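Local atomic coordinates of glycosyl hydrolases family 2, sugar binding domain protein (Bacteroides uniformis str. 3978 T3 ii, PDB entry 6D1P), a protein that probably hydrolyses O-glycosyl bonds as a glycoside hydrolase family 2 beta-glucuronidase of a human gut bacterium. Residues L190-N195 with R330-A335. Sequence-based numbering, arbitrary orientation. Where two conformers were deposited one is given.
With NA (sodium ion), chain C.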
# COMPACT_ATOMS: atom_id res chain seq x y z
N LEU A 190 3.89 11.17 11.73
CA LEU A 190 4.34 11.96 12.88
C LEU A 190 5.85 11.77 13.03
O LEU A 190 6.37 11.14 13.95
CB LEU A 190 3.58 11.55 14.14
CG LEU A 190 2.05 11.74 14.02
CD1 LEU A 190 1.31 10.97 15.09
CD2 LEU A 190 1.68 13.24 14.07
N TYR A 191 6.55 12.32 12.06
CA TYR A 191 7.98 12.08 11.95
C TYR A 191 8.80 13.05 12.78
O TYR A 191 10.03 12.92 12.81
CB TYR A 191 8.41 12.11 10.48
CG TYR A 191 7.83 13.23 9.63
CD1 TYR A 191 8.18 14.56 9.85
CD2 TYR A 191 6.98 12.94 8.55
CE1 TYR A 191 7.68 15.58 9.05
CE2 TYR A 191 6.49 13.94 7.75
CZ TYR A 191 6.84 15.27 8.00
OH TYR A 191 6.34 16.27 7.19
N ARG A 192 8.16 14.00 13.44
CA ARG A 192 8.82 14.79 14.47
C ARG A 192 8.04 14.64 15.76
O ARG A 192 6.85 14.31 15.74
CB ARG A 192 8.94 16.28 14.11
CG ARG A 192 9.80 16.55 12.94
CD ARG A 192 9.96 18.04 12.77
NE ARG A 192 10.49 18.36 11.46
CZ ARG A 192 10.28 19.50 10.83
NH1 ARG A 192 9.56 20.44 11.41
NH2 ARG A 192 10.80 19.71 9.62
N TYR A 193 8.73 14.92 16.86
CA TYR A 193 8.19 14.68 18.19
C TYR A 193 6.84 15.35 18.39
O TYR A 193 6.60 16.48 17.95
CB TYR A 193 9.18 15.17 19.24
CG TYR A 193 10.45 14.36 19.28
CD1 TYR A 193 10.40 12.99 19.57
CD2 TYR A 193 11.69 14.94 19.05
CE1 TYR A 193 11.55 12.24 19.60
CE2 TYR A 193 12.84 14.20 19.09
CZ TYR A 193 12.77 12.85 19.36
OH TYR A 193 13.93 12.09 19.39
N VAL A 194 5.97 14.63 19.09
CA VAL A 194 4.74 15.17 19.64
C VAL A 194 4.94 15.30 21.15
O VAL A 194 5.48 14.39 21.79
CB VAL A 194 3.53 14.28 19.31
CG1 VAL A 194 2.26 14.91 19.82
CG2 VAL A 194 3.44 14.08 17.81
N ASN A 195 4.53 16.45 21.70
CA ASN A 195 4.72 16.78 23.10
C ASN A 195 3.39 17.03 23.78
O ASN A 195 2.50 17.68 23.21
CB ASN A 195 5.61 18.03 23.25
CG ASN A 195 6.92 17.88 22.53
OD1 ASN A 195 7.61 16.87 22.70
ND2 ASN A 195 7.26 18.87 21.71
N ARG A 330 21.28 19.67 4.01
CA ARG A 330 20.81 18.39 4.53
C ARG A 330 19.31 18.32 4.31
O ARG A 330 18.62 19.34 4.32
CB ARG A 330 21.13 18.21 6.03
CG ARG A 330 20.25 19.06 6.93
CD ARG A 330 20.51 18.86 8.42
NE ARG A 330 20.27 17.49 8.87
CZ ARG A 330 19.07 17.01 9.20
NH1 ARG A 330 18.00 17.78 9.13
NH2 ARG A 330 18.95 15.76 9.62
N HIS A 331 18.82 17.10 4.06
CA HIS A 331 17.39 16.83 4.00
C HIS A 331 16.97 16.19 5.31
O HIS A 331 17.79 15.65 6.05
CB HIS A 331 17.04 15.90 2.83
CG HIS A 331 16.54 16.61 1.61
ND1 HIS A 331 15.41 17.40 1.62
CD2 HIS A 331 17.01 16.63 0.34
CE1 HIS A 331 15.21 17.89 0.41
NE2 HIS A 331 16.17 17.44 -0.39
N GLU A 332 15.67 16.25 5.61
CA GLU A 332 15.17 15.51 6.77
C GLU A 332 14.81 14.10 6.30
O GLU A 332 13.66 13.77 6.00
CB GLU A 332 14.01 16.26 7.44
CG GLU A 332 14.55 17.36 8.38
CD GLU A 332 13.49 17.97 9.27
OE1 GLU A 332 12.28 17.75 9.00
OE2 GLU A 332 13.87 18.67 10.23
N ASP A 333 15.86 13.28 6.23
CA ASP A 333 15.87 11.99 5.56
C ASP A 333 17.06 11.21 6.13
O ASP A 333 18.14 11.78 6.31
CB ASP A 333 16.02 12.18 4.04
CG ASP A 333 16.16 10.86 3.28
OD1 ASP A 333 15.15 10.34 2.78
OD2 ASP A 333 17.29 10.34 3.16
N HIS A 334 16.84 9.93 6.43
CA HIS A 334 17.92 9.08 6.90
C HIS A 334 17.54 7.62 6.69
O HIS A 334 16.35 7.28 6.66
CB HIS A 334 18.25 9.33 8.37
CG HIS A 334 19.57 8.75 8.79
ND1 HIS A 334 20.73 9.49 8.82
CD2 HIS A 334 19.91 7.48 9.14
CE1 HIS A 334 21.73 8.71 9.21
NE2 HIS A 334 21.26 7.49 9.40
N ALA A 335 18.56 6.78 6.55
CA ALA A 335 18.37 5.36 6.25
C ALA A 335 17.51 4.67 7.30
O ALA A 335 17.75 4.79 8.50
CB ALA A 335 19.74 4.67 6.16
NA NA C . 19.90 11.60 3.94
O HOH W 1 20.14 14.40 4.05
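Arg192 and Glu332 meet in a buried salt bridge, the one direct link between 190-195 and 330-335. Glu332 OE1 sits at the guanidinium edge, close to its plane, and takes two N-H groups: NH2 gives the short, fairly straight bond (Arg192 NH2 to Glu332 OE1 2.5 Å, 160° at the hydrogen), whereas NE adds a weak, bent one (Arg192 NE to Glu332 OE1 3.1 Å). The shortness of the first is doubtful, since the glutamate is modelled in two conformers. NH2 meets OE1 on its syn side, 30° out of the carboxylate plane; the guanidinium and carboxylate planes stand 87° apart, unlike a flat, two-oxygen pairing. The arginine chain, extended from CG to NE, carries the guanidinium across to the glutamate, which is itself extended beyond CG.

Further hydrogen bonds steady both partners: Arg192 NH1 with the carbonyl of Glu112, and Glu332 OE2 with the backbone N of Ser369. A methionine in place of Arg192 would probably leave the buried carboxylate of Glu332 without this counter-charge and the carbonyl of Glu112 without this donor.

Metal binding lies one residue on, where Asp333 holds sodium through its backbone O and through OD2, each 3.0 Å from the ion. A water 2.8 Å from the sodium accepts a hydrogen bond from His331 N, and the carbonyl O of Asp580 also binds the ion.

Glu332 centres an inverse gamma turn in the loop between strand 321-329 and helix 343-356. The ion pair thus fastens the sugar-binding domain to a beta-alpha loop of the TIM barrel, an interdomain junction within the multidomain architecture of glycoside hydrolase family 2.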